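Local structure of beta-hexosaminidase Amuc_2018 (Akkermansia muciniphila, 6JEB) at residues R93-D98 and Y119-L124; I344-E349 and H396-A401; C351-P356 and Y415-A420. The protein hydrolyses terminal non-reducing N-acetylhexosamine residues from N-glycans and chitobiose, as a glycoside hydrolase of family 20. All blocks are in the same frame, centred on the assembly; numbering follows the deposited sequence.

Interaction 1: residues R93-D98 and Y119-L124; sequences RGLMVD and YKFNRL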
loop_
_atom_site.group_PDB
_atom_site.type_symbol
_atom_site.label_atom_id
_atom_site.label_comp_id
_atom_site.label_asym_id
_atom_site.label_seq_id
_atom_site.Cartn_x
_atom_site.Cartn_y
_atom_site.Cartn_z
ATOM N N ARG A 93 7.067 -2.155 4.326
ATOM C CA ARG A 93 6.718 -0.741 4.493
ATOM C C ARG A 93 6.056 -0.303 3.192
ATOM O O ARG A 93 6.741 -0.080 2.189
ATOM C CB ARG A 93 7.958 0.083 4.836
ATOM C CG ARG A 93 8.690 -0.439 6.086
ATOM C CD ARG A 93 10.003 0.306 6.378
ATOM N NE ARG A 93 10.839 0.416 5.189
ATOM C CZ ARG A 93 11.582 -0.567 4.687
ATOM N NH1 ARG A 93 11.640 -1.757 5.288
ATOM N NH2 ARG A 93 12.272 -0.359 3.571
ATOM N N GLY A 94 4.731 -0.207 3.196
ATOM C CA GLY A 94 3.981 -0.120 1.961
ATOM C C GLY A 94 3.031 1.056 1.866
ATOM O O GLY A 94 2.557 1.600 2.867
ATOM N N LEU A 95 2.761 1.444 0.621
ATOM C CA LEU A 95 1.632 2.294 0.269
ATOM C C LEU A 95 0.780 1.546 -0.745
ATOM O O LEU A 95 1.297 0.763 -1.553
ATOM C CB LEU A 95 2.086 3.622 -0.370
ATOM C CG LEU A 95 2.901 4.566 0.515
ATOM C CD1 LEU A 95 3.352 5.782 -0.276
ATOM C CD2 LEU A 95 2.118 4.975 1.764
ATOM N N MET A 96 -0.530 1.773 -0.691
ATOM C CA MET A 96 -1.449 1.219 -1.677
ATOM C C MET A 96 -2.071 2.359 -2.464
ATOM O O MET A 96 -2.563 3.329 -1.875
ATOM C CB MET A 96 -2.564 0.403 -1.018
ATOM C CG MET A 96 -3.507 -0.261 -2.033
ATOM S SD MET A 96 -5.160 -0.502 -1.371
ATOM C CE MET A 96 -5.807 1.160 -1.618
ATOM N N VAL A 97 -2.047 2.245 -3.788
ATOM C CA VAL A 97 -2.789 3.151 -4.654
ATOM C C VAL A 97 -4.029 2.437 -5.167
ATOM O O VAL A 97 -4.111 1.202 -5.179
ATOM C CB VAL A 97 -1.937 3.724 -5.814
ATOM C CG1 VAL A 97 -0.856 4.642 -5.267
ATOM C CG2 VAL A 97 -1.344 2.598 -6.671
ATOM N N ASP A 98 -5.010 3.232 -5.599
ATOM C CA ASP A 98 -6.352 2.752 -5.924
ATOM C C ASP A 98 -6.734 3.211 -7.328
ATOM O O ASP A 98 -7.640 4.035 -7.510
ATOM C CB ASP A 98 -7.339 3.264 -4.874
ATOM C CG ASP A 98 -8.758 2.752 -5.071
ATOM O OD1 ASP A 98 -9.006 1.873 -5.933
ATOM O OD2 ASP A 98 -9.633 3.244 -4.326
ATOM N N TYR A 119 11.428 8.105 0.817
ATOM C CA TYR A 119 11.170 7.811 2.224
ATOM C C TYR A 119 11.354 6.330 2.574
ATOM O O TYR A 119 10.915 5.894 3.647
ATOM C CB TYR A 119 9.777 8.325 2.617
ATOM C CG TYR A 119 9.749 9.832 2.556
ATOM C CD1 TYR A 119 10.393 10.584 3.533
ATOM C CD2 TYR A 119 9.125 10.509 1.505
ATOM C CE1 TYR A 119 10.413 11.958 3.481
ATOM C CE2 TYR A 119 9.144 11.898 1.443
ATOM C CZ TYR A 119 9.793 12.616 2.437
ATOM O OH TYR A 119 9.837 13.988 2.382
ATOM N N LYS A 120 12.007 5.556 1.703
ATOM C CA LYS A 120 12.370 4.159 1.954
ATOM C C LYS A 120 11.171 3.216 2.049
ATOM O O LYS A 120 11.276 2.143 2.654
ATOM C CB LYS A 120 13.306 3.984 3.161
ATOM C CG LYS A 120 14.617 4.738 3.047
ATOM C CD LYS A 120 15.542 4.374 4.202
ATOM C CE LYS A 120 16.880 5.111 4.143
ATOM N NZ LYS A 120 16.758 6.533 4.586
ATOM N N PHE A 121 10.027 3.556 1.448
ATOM C CA PHE A 121 9.003 2.537 1.265
ATOM C C PHE A 121 9.544 1.459 0.335
ATOM O O PHE A 121 10.329 1.740 -0.570
ATOM C CB PHE A 121 7.741 3.145 0.646
ATOM C CG PHE A 121 6.894 3.911 1.628
ATOM C CD1 PHE A 121 5.972 3.246 2.423
ATOM C CD2 PHE A 121 7.022 5.289 1.760
ATOM C CE1 PHE A 121 5.190 3.934 3.338
ATOM C CE2 PHE A 121 6.248 5.987 2.678
ATOM C CZ PHE A 121 5.328 5.304 3.467
ATOM N N ASN A 122 9.127 0.207 0.558
ATOM C CA ASN A 122 9.604 -0.882 -0.286
ATOM C C ASN A 122 8.486 -1.745 -0.859
ATOM O O ASN A 122 8.780 -2.753 -1.515
ATOM C CB ASN A 122 10.654 -1.748 0.432
ATOM C CG ASN A 122 10.099 -2.454 1.653
ATOM O OD1 ASN A 122 8.959 -2.226 2.047
ATOM N ND2 ASN A 122 10.908 -3.314 2.258
ATOM N N ARG A 123 7.224 -1.363 -0.666
ATOM C CA ARG A 123 6.100 -2.120 -1.206
ATOM C C ARG A 123 5.096 -1.160 -1.817
ATOM O O ARG A 123 4.667 -0.208 -1.156
ATOM C CB ARG A 123 5.404 -2.943 -0.115
ATOM C CG ARG A 123 6.311 -3.959 0.590
ATOM C CD ARG A 123 6.667 -5.128 -0.326
ATOM N NE ARG A 123 7.469 -6.140 0.363
ATOM C CZ ARG A 123 8.800 -6.149 0.403
ATOM N NH1 ARG A 123 9.497 -5.200 -0.210
ATOM N NH2 ARG A 123 9.436 -7.114 1.053
ATOM N N LEU A 124 4.725 -1.406 -3.074
ATOM C CA LEU A 124 3.670 -0.661 -3.758
ATOM C C LEU A 124 2.569 -1.651 -4.093
ATOM O O LEU A 124 2.784 -2.585 -4.877
ATOM C CB LEU A 124 4.168 0.029 -5.029
ATOM C CG LEU A 124 3.064 0.734 -5.828
ATOM C CD1 LEU A 124 2.487 1.914 -5.049
ATOM C CD2 LEU A 124 3.569 1.194 -7.192
HETATM O O HOH W 1 10.245 3.481 5.427
#
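The guanidinium of Arg93 has the side-chain amide of Asn122 over one face, with the two planes 35° apart, while the carbonyl oxygen of Lys120 sits at its edge, near its plane. A second flat group, the ring of Phe121, carries Leu95 over one face, CG standing 3.8 Å from the ring centroid in a CH-pi contact, and meets Arg93 O at its rim, 3.4 Å from CD1. Arg93 grips Lys120 O side-on, through NE at 3.1 Å and NH2 at 2.8 Å. The bend of its chain at chi3 (-49°) turns the guanidinium back over Asn122 to reach this carbonyl. Lys120, with positive phi, is the C-prime residue of the Schellman motif that ends helix 106-118, so the arginine clasps the exit of that helix. Asn122 OD1 accepts from Arg93 N at 3.0 Å, and Asn122 N returns a bond to Arg93 O; ND2 is held by Pro91 O. Beyond this exchange the chains run as parallel neighbours, Leu95 N bonding to Arg123 O at 3.1 Å, and Val97 CG2 lies 4.2 Å from Leu124 CD1. Strand 92-97, helix 106-118 and strand 123-127 form a beta-alpha-beta unit of the TIM barrel, with Leu95 and Phe121 both packed on Met116 of the helix. A leucine in place of Arg93 would probably leave Lys120 O without its two donors and the amide of Asn122 without its flat cover. The chemistry is divided along the strand: charge and amide groups fasten the turn that leads into strand 123-127, whereas apolar side chains seal the strands against the connecting helix.

Interaction 2: residues I344-E349 and H396-A401; sequences IMASSE and HAPVWA. With ACM (acetamide), chain C.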
loop_
_atom_site.group_PDB
_atom_site.type_symbol
_atom_site.label_atom_id
_atom_site.label_comp_id
_atom_site.label_asym_id
_atom_site.label_seq_id
_atom_site.Cartn_x
_atom_site.Cartn_y
_atom_site.Cartn_z
ATOM N N ILE A 344 0.060 -7.501 8.688
ATOM C CA ILE A 344 0.529 -6.186 8.271
ATOM C C ILE A 344 -0.440 -5.174 8.869
ATOM O O ILE A 344 -1.659 -5.349 8.775
ATOM C CB ILE A 344 0.608 -6.068 6.738
ATOM C CG1 ILE A 344 1.712 -6.987 6.196
ATOM C CG2 ILE A 344 0.880 -4.627 6.320
ATOM C CD1 ILE A 344 1.667 -7.186 4.686
ATOM N N MET A 345 0.092 -4.138 9.508
ATOM C CA MET A 345 -0.730 -3.150 10.196
ATOM C C MET A 345 -1.136 -2.050 9.217
ATOM O O MET A 345 -0.282 -1.314 8.716
ATOM C CB MET A 345 0.048 -2.568 11.377
ATOM C CG MET A 345 -0.714 -1.538 12.193
ATOM S SD MET A 345 -2.320 -2.135 12.765
ATOM C CE MET A 345 -1.856 -3.510 13.821
ATOM N N ALA A 346 -2.444 -1.935 8.959
ATOM C CA ALA A 346 -3.002 -0.898 8.097
ATOM C C ALA A 346 -4.175 -0.203 8.782
ATOM O O ALA A 346 -5.104 0.257 8.116
ATOM C CB ALA A 346 -3.422 -1.474 6.743
ATOM N N SER A 347 -4.136 -0.118 10.114
ATOM C CA SER A 347 -5.261 0.384 10.894
ATOM C C SER A 347 -5.787 1.697 10.333
ATOM O O SER A 347 -5.037 2.666 10.175
ATOM C CB SER A 347 -4.829 0.615 12.334
ATOM O OG SER A 347 -5.782 1.449 12.976
ATOM N N SER A 348 -7.094 1.730 10.062
ATOM C CA SER A 348 -7.698 2.914 9.468
ATOM C C SER A 348 -7.663 4.117 10.401
ATOM O O SER A 348 -7.869 5.243 9.943
ATOM C CB SER A 348 -9.127 2.611 9.024
ATOM O OG SER A 348 -9.950 2.292 10.132
ATOM N N GLU A 349 -7.402 3.907 11.692
ATOM C CA GLU A 349 -7.255 5.015 12.631
ATOM C C GLU A 349 -5.997 5.832 12.360
ATOM O O GLU A 349 -5.932 7.003 12.754
ATOM C CB GLU A 349 -7.239 4.474 14.068
ATOM C CG GLU A 349 -7.209 5.524 15.179
ATOM C CD GLU A 349 -7.430 4.931 16.568
ATOM O OE1 GLU A 349 -8.130 3.903 16.665
ATOM O OE2 GLU A 349 -6.912 5.491 17.564
ATOM N N HIS A 396 1.404 -0.359 6.447
ATOM C CA HIS A 396 0.877 -0.229 5.092
ATOM C C HIS A 396 -0.210 0.833 5.108
ATOM O O HIS A 396 -1.156 0.735 5.896
ATOM C CB HIS A 396 0.285 -1.583 4.687
ATOM C CG HIS A 396 0.071 -1.769 3.217
ATOM N ND1 HIS A 396 1.090 -2.117 2.354
ATOM C CD2 HIS A 396 -1.061 -1.732 2.469
ATOM C CE1 HIS A 396 0.600 -2.264 1.136
ATOM N NE2 HIS A 396 -0.704 -2.035 1.177
ATOM N N ALA A 397 -0.092 1.836 4.244
ATOM C CA ALA A 397 -1.056 2.938 4.221
ATOM C C ALA A 397 -1.783 3.000 2.886
ATOM O O ALA A 397 -1.165 3.355 1.864
ATOM C CB ALA A 397 -0.354 4.267 4.497
ATOM N N PRO A 398 -3.074 2.680 2.839
ATOM C CA PRO A 398 -3.832 2.823 1.586
ATOM C C PRO A 398 -4.261 4.261 1.343
ATOM O O PRO A 398 -4.704 4.968 2.256
ATOM C CB PRO A 398 -5.070 1.941 1.815
ATOM C CG PRO A 398 -4.792 1.152 3.075
ATOM C CD PRO A 398 -3.832 1.961 3.876
ATOM N N VAL A 399 -4.159 4.680 0.079
ATOM C CA VAL A 399 -4.687 5.977 -0.329
ATOM C C VAL A 399 -5.908 5.733 -1.211
ATOM O O VAL A 399 -5.855 5.887 -2.440
ATOM C CB VAL A 399 -3.626 6.863 -1.010
ATOM C CG1 VAL A 399 -4.068 8.326 -0.969
ATOM C CG2 VAL A 399 -2.254 6.710 -0.338
ATOM N N TRP A 400 -7.015 5.340 -0.585
ATOM C CA TRP A 400 -8.224 5.005 -1.328
ATOM C C TRP A 400 -8.682 6.207 -2.141
ATOM O O TRP A 400 -8.594 7.352 -1.691
ATOM C CB TRP A 400 -9.326 4.604 -0.353
ATOM C CG TRP A 400 -8.984 3.399 0.476
ATOM C CD1 TRP A 400 -8.633 3.378 1.802
ATOM C CD2 TRP A 400 -8.983 2.039 0.035
ATOM N NE1 TRP A 400 -8.408 2.080 2.208
ATOM C CE2 TRP A 400 -8.626 1.238 1.144
ATOM C CE3 TRP A 400 -9.264 1.417 -1.192
ATOM C CZ2 TRP A 400 -8.517 -0.147 1.061
ATOM C CZ3 TRP A 400 -9.167 0.037 -1.274
ATOM C CH2 TRP A 400 -8.803 -0.732 -0.150
ATOM N N ALA A 401 -9.184 5.945 -3.349
ATOM C CA ALA A 401 -9.347 7.015 -4.325
ATOM C C ALA A 401 -10.781 7.207 -4.804
ATOM O O ALA A 401 -10.982 7.805 -5.864
ATOM C CB ALA A 401 -8.383 6.844 -5.500
HETATM C C1 ACM C . -11.145 -1.726 3.072
HETATM O O ACM C . -11.013 -0.687 3.636
HETATM N N ACM C . -12.355 -1.958 2.350
HETATM C C2 ACM C . -10.099 -2.828 3.085
#
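Met345 O accepts the backbone N-H of His396 at 3.0 Å, a bond bent to 130° at the hydrogen, which ties together the parallel strands 342-345 and 392-399 of the TIM barrel. The regular strand stops at Met345, yet Ala346 stays close: its CA makes a CA-H...O contact of 3.3 Å with His396 O, and its CB reaches the same oxygen. One residue before Met345, Ile344 uses its CG2 branch, 3.5 Å from His396 CB. With chi1 at -67°, CG1 lies beside the backbone N and CG2 opposite that N, which leaves CG2 to meet the histidine. The imidazole is fixed by residues of other strands, ND1 by Trp92 and NE2 by His125, and Tyr322 meets it edge-to-face. With these three as neighbours, the histidine and Ile344 probably lie in the barrel interior. Farther along, strand 392-399 gives way to Trp400, which binds substrate and lines the acetamide pocket; Pro398 CB lies over one face of its indole. In the pocket, Trp400 CZ2 comes within 3.6 Å of the acetamide O.

Interaction 3: residues C351-P356 and Y415-A420; sequences CYLDFP and YPRACA. With ACM (acetamide), chain C.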
loop_
_atom_site.group_PDB
_atom_site.type_symbol
_atom_site.label_atom_id
_atom_site.label_comp_id
_atom_site.label_asym_id
_atom_site.label_seq_id
_atom_site.Cartn_x
_atom_site.Cartn_y
_atom_site.Cartn_z
ATOM N N CYS A 351 -3.730 4.915 9.246
ATOM C CA CYS A 351 -3.091 4.577 7.979
ATOM C C CYS A 351 -3.958 4.820 6.764
ATOM O O CYS A 351 -3.463 4.665 5.638
ATOM C CB CYS A 351 -2.686 3.095 7.959
ATOM S SG CYS A 351 -1.565 2.617 9.277
ATOM N N TYR A 352 -5.229 5.169 6.948
ATOM C CA TYR A 352 -6.140 5.384 5.827
ATOM C C TYR A 352 -5.972 6.831 5.379
ATOM O O TYR A 352 -6.562 7.750 5.955
ATOM C CB TYR A 352 -7.570 5.019 6.227
ATOM C CG TYR A 352 -7.890 3.572 5.918
ATOM C CD1 TYR A 352 -6.923 2.576 6.084
ATOM C CD2 TYR A 352 -9.150 3.194 5.454
ATOM C CE1 TYR A 352 -7.198 1.248 5.789
ATOM C CE2 TYR A 352 -9.436 1.868 5.159
ATOM C CZ TYR A 352 -8.452 0.901 5.321
ATOM O OH TYR A 352 -8.723 -0.409 5.003
ATOM N N LEU A 353 -5.152 7.036 4.347
ATOM C CA LEU A 353 -4.781 8.387 3.951
ATOM C C LEU A 353 -5.807 9.037 3.033
ATOM O O LEU A 353 -5.608 10.189 2.622
ATOM C CB LEU A 353 -3.373 8.411 3.347
ATOM C CG LEU A 353 -2.310 7.813 4.281
ATOM C CD1 LEU A 353 -0.906 7.990 3.713
ATOM C CD2 LEU A 353 -2.408 8.394 5.711
ATOM N N ASP A 354 -6.900 8.341 2.714
ATOM C CA ASP A 354 -8.024 9.018 2.084
ATOM C C ASP A 354 -8.750 9.944 3.056
ATOM O O ASP A 354 -9.451 10.857 2.609
ATOM C CB ASP A 354 -8.986 8.002 1.445
ATOM C CG ASP A 354 -9.457 6.919 2.416
ATOM O OD1 ASP A 354 -8.651 6.444 3.246
ATOM O OD2 ASP A 354 -10.643 6.520 2.330
ATOM N N PHE A 355 -8.585 9.744 4.365
ATOM C CA PHE A 355 -9.285 10.576 5.336
ATOM C C PHE A 355 -8.660 11.973 5.349
ATOM O O PHE A 355 -7.467 12.126 5.072
ATOM C CB PHE A 355 -9.182 9.969 6.741
ATOM C CG PHE A 355 -9.879 8.624 6.910
ATOM C CD1 PHE A 355 -10.602 8.036 5.878
ATOM C CD2 PHE A 355 -9.794 7.952 8.120
ATOM C CE1 PHE A 355 -11.236 6.800 6.053
ATOM C CE2 PHE A 355 -10.420 6.720 8.306
ATOM C CZ PHE A 355 -11.143 6.144 7.270
ATOM N N PRO A 356 -9.445 13.013 5.650
ATOM C CA PRO A 356 -8.884 14.372 5.662
ATOM C C PRO A 356 -7.825 14.520 6.747
ATOM O O PRO A 356 -7.918 13.921 7.820
ATOM C CB PRO A 356 -10.103 15.261 5.943
ATOM C CG PRO A 356 -11.073 14.356 6.662
ATOM C CD PRO A 356 -10.872 12.996 6.028
ATOM N N TYR A 415 0.687 12.813 1.286
ATOM C CA TYR A 415 1.788 13.502 1.951
ATOM C C TYR A 415 1.278 14.716 2.716
ATOM O O TYR A 415 0.333 15.379 2.276
ATOM C CB TYR A 415 2.856 13.945 0.934
ATOM C CG TYR A 415 3.607 12.751 0.395
ATOM C CD1 TYR A 415 4.729 12.261 1.057
ATOM C CD2 TYR A 415 3.147 12.063 -0.723
ATOM C CE1 TYR A 415 5.387 11.140 0.609
ATOM C CE2 TYR A 415 3.804 10.934 -1.191
ATOM C CZ TYR A 415 4.919 10.475 -0.512
ATOM O OH TYR A 415 5.578 9.358 -0.949
ATOM N N PRO A 416 1.890 15.053 3.866
ATOM C CA PRO A 416 3.075 14.425 4.467
ATOM C C PRO A 416 2.805 13.215 5.365
ATOM O O PRO A 416 3.755 12.727 5.969
ATOM C CB PRO A 416 3.653 15.552 5.327
ATOM C CG PRO A 416 2.442 16.292 5.777
ATOM C CD PRO A 416 1.543 16.309 4.555
ATOM N N ARG A 417 1.563 12.734 5.478
ATOM C CA ARG A 417 1.331 11.597 6.370
ATOM C C ARG A 417 2.140 10.369 5.970
ATOM O O ARG A 417 2.583 9.618 6.845
ATOM C CB ARG A 417 -0.158 11.295 6.525
ATOM C CG ARG A 417 -0.860 12.334 7.404
ATOM C CD ARG A 417 -2.370 12.146 7.422
ATOM N NE ARG A 417 -2.929 12.276 6.080
ATOM C CZ ARG A 417 -4.219 12.138 5.791
ATOM N NH1 ARG A 417 -5.101 11.900 6.756
ATOM N NH2 ARG A 417 -4.630 12.259 4.534
ATOM N N ALA A 418 2.384 10.166 4.670
ATOM C CA ALA A 418 3.222 9.041 4.258
ATOM C C ALA A 418 4.624 9.127 4.856
ATOM O O ALA A 418 5.255 8.092 5.082
ATOM C CB ALA A 418 3.298 8.942 2.730
ATOM N N CYS A 419 5.126 10.343 5.111
ATOM C CA CYS A 419 6.419 10.497 5.780
ATOM C C CYS A 419 6.372 9.927 7.191
ATOM O O CYS A 419 7.337 9.301 7.652
ATOM C CB CYS A 419 6.811 11.976 5.848
ATOM S SG CYS A 419 6.779 12.836 4.261
ATOM N N ALA A 420 5.260 10.153 7.896
ATOM C CA ALA A 420 5.103 9.612 9.242
ATOM C C ALA A 420 4.968 8.097 9.206
ATOM O O ALA A 420 5.566 7.395 10.032
ATOM C CB ALA A 420 3.893 10.253 9.929
HETATM C C1 ACM C . -11.145 -1.726 3.072
HETATM O O ACM C . -11.013 -0.687 3.636
HETATM N N ACM C . -12.355 -1.958 2.350
HETATM C C2 ACM C . -10.099 -2.828 3.085
#
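Arg417 NH1 and NH2 both donate to the carbonyl oxygen of Phe355, each at 2.9 Å, in an end-on grip on a single atom. A bend of the arginine chain at chi3 (-60°) carries the guanidinium to this oxygen. The two approaches differ: NH2 comes almost straight on to the carbonyl (175° at the oxygen), whereas NH1 arrives from above the carbonyl plane. Leu353 lies over one face of the guanidinium, and its CD2 also packs 3.8 Å from Arg417 CB, the two side chains sliding past each other in opposite directions. The other branch, CD1, turns to the helix backbone and reaches the N of Ala418 at 4.1 Å. Further bonds to Thr370 O through NH1 and Arg413 O through NH2 hold the guanidinium in place, so that three backbone carbonyls, those of Phe355, Thr370 and Arg413, receive bonds from this buried charge. The segment 351-356 makes a type I beta turn from Tyr352 to Phe355, closed by a bond of 3.3 Å from Phe355 N to Tyr352 O, and Arg417, in the first turn of helix 417-426, grasps the turn by its last residue. On the turn, Tyr352 CB lies over the centre of the Phe355 ring. The phenol points to the active site, where its OH donates to the acetamide O at 2.7 Å. Tyr352, Leu353 and Asp354 all belong to the substrate-binding site, and Arg413 also holds the carbonyl of Asp354.

In the fold
All three contacts are buried within the catalytic domain, but they lie at different depths. Interactions 1 and 2 share one sheet: strands 92-97 and 392-399 are neighbours in it, joined by a probable hydrogen bond from Val399 N to Met96 O. Interaction 3 has no strand of its own and fastens a loop to a helix on the outside of the strands, although a probable bond between Leu353 N and Pro398 O attaches it to interaction 2. Interaction 2 is the smallest and rests mainly on backbone, while interactions 1 and 3 each use an arginine to hold a carbonyl. Interactions 2 and 3 both reach acetamide; Phe121 packs against Ala418, linking interactions 1 and 3.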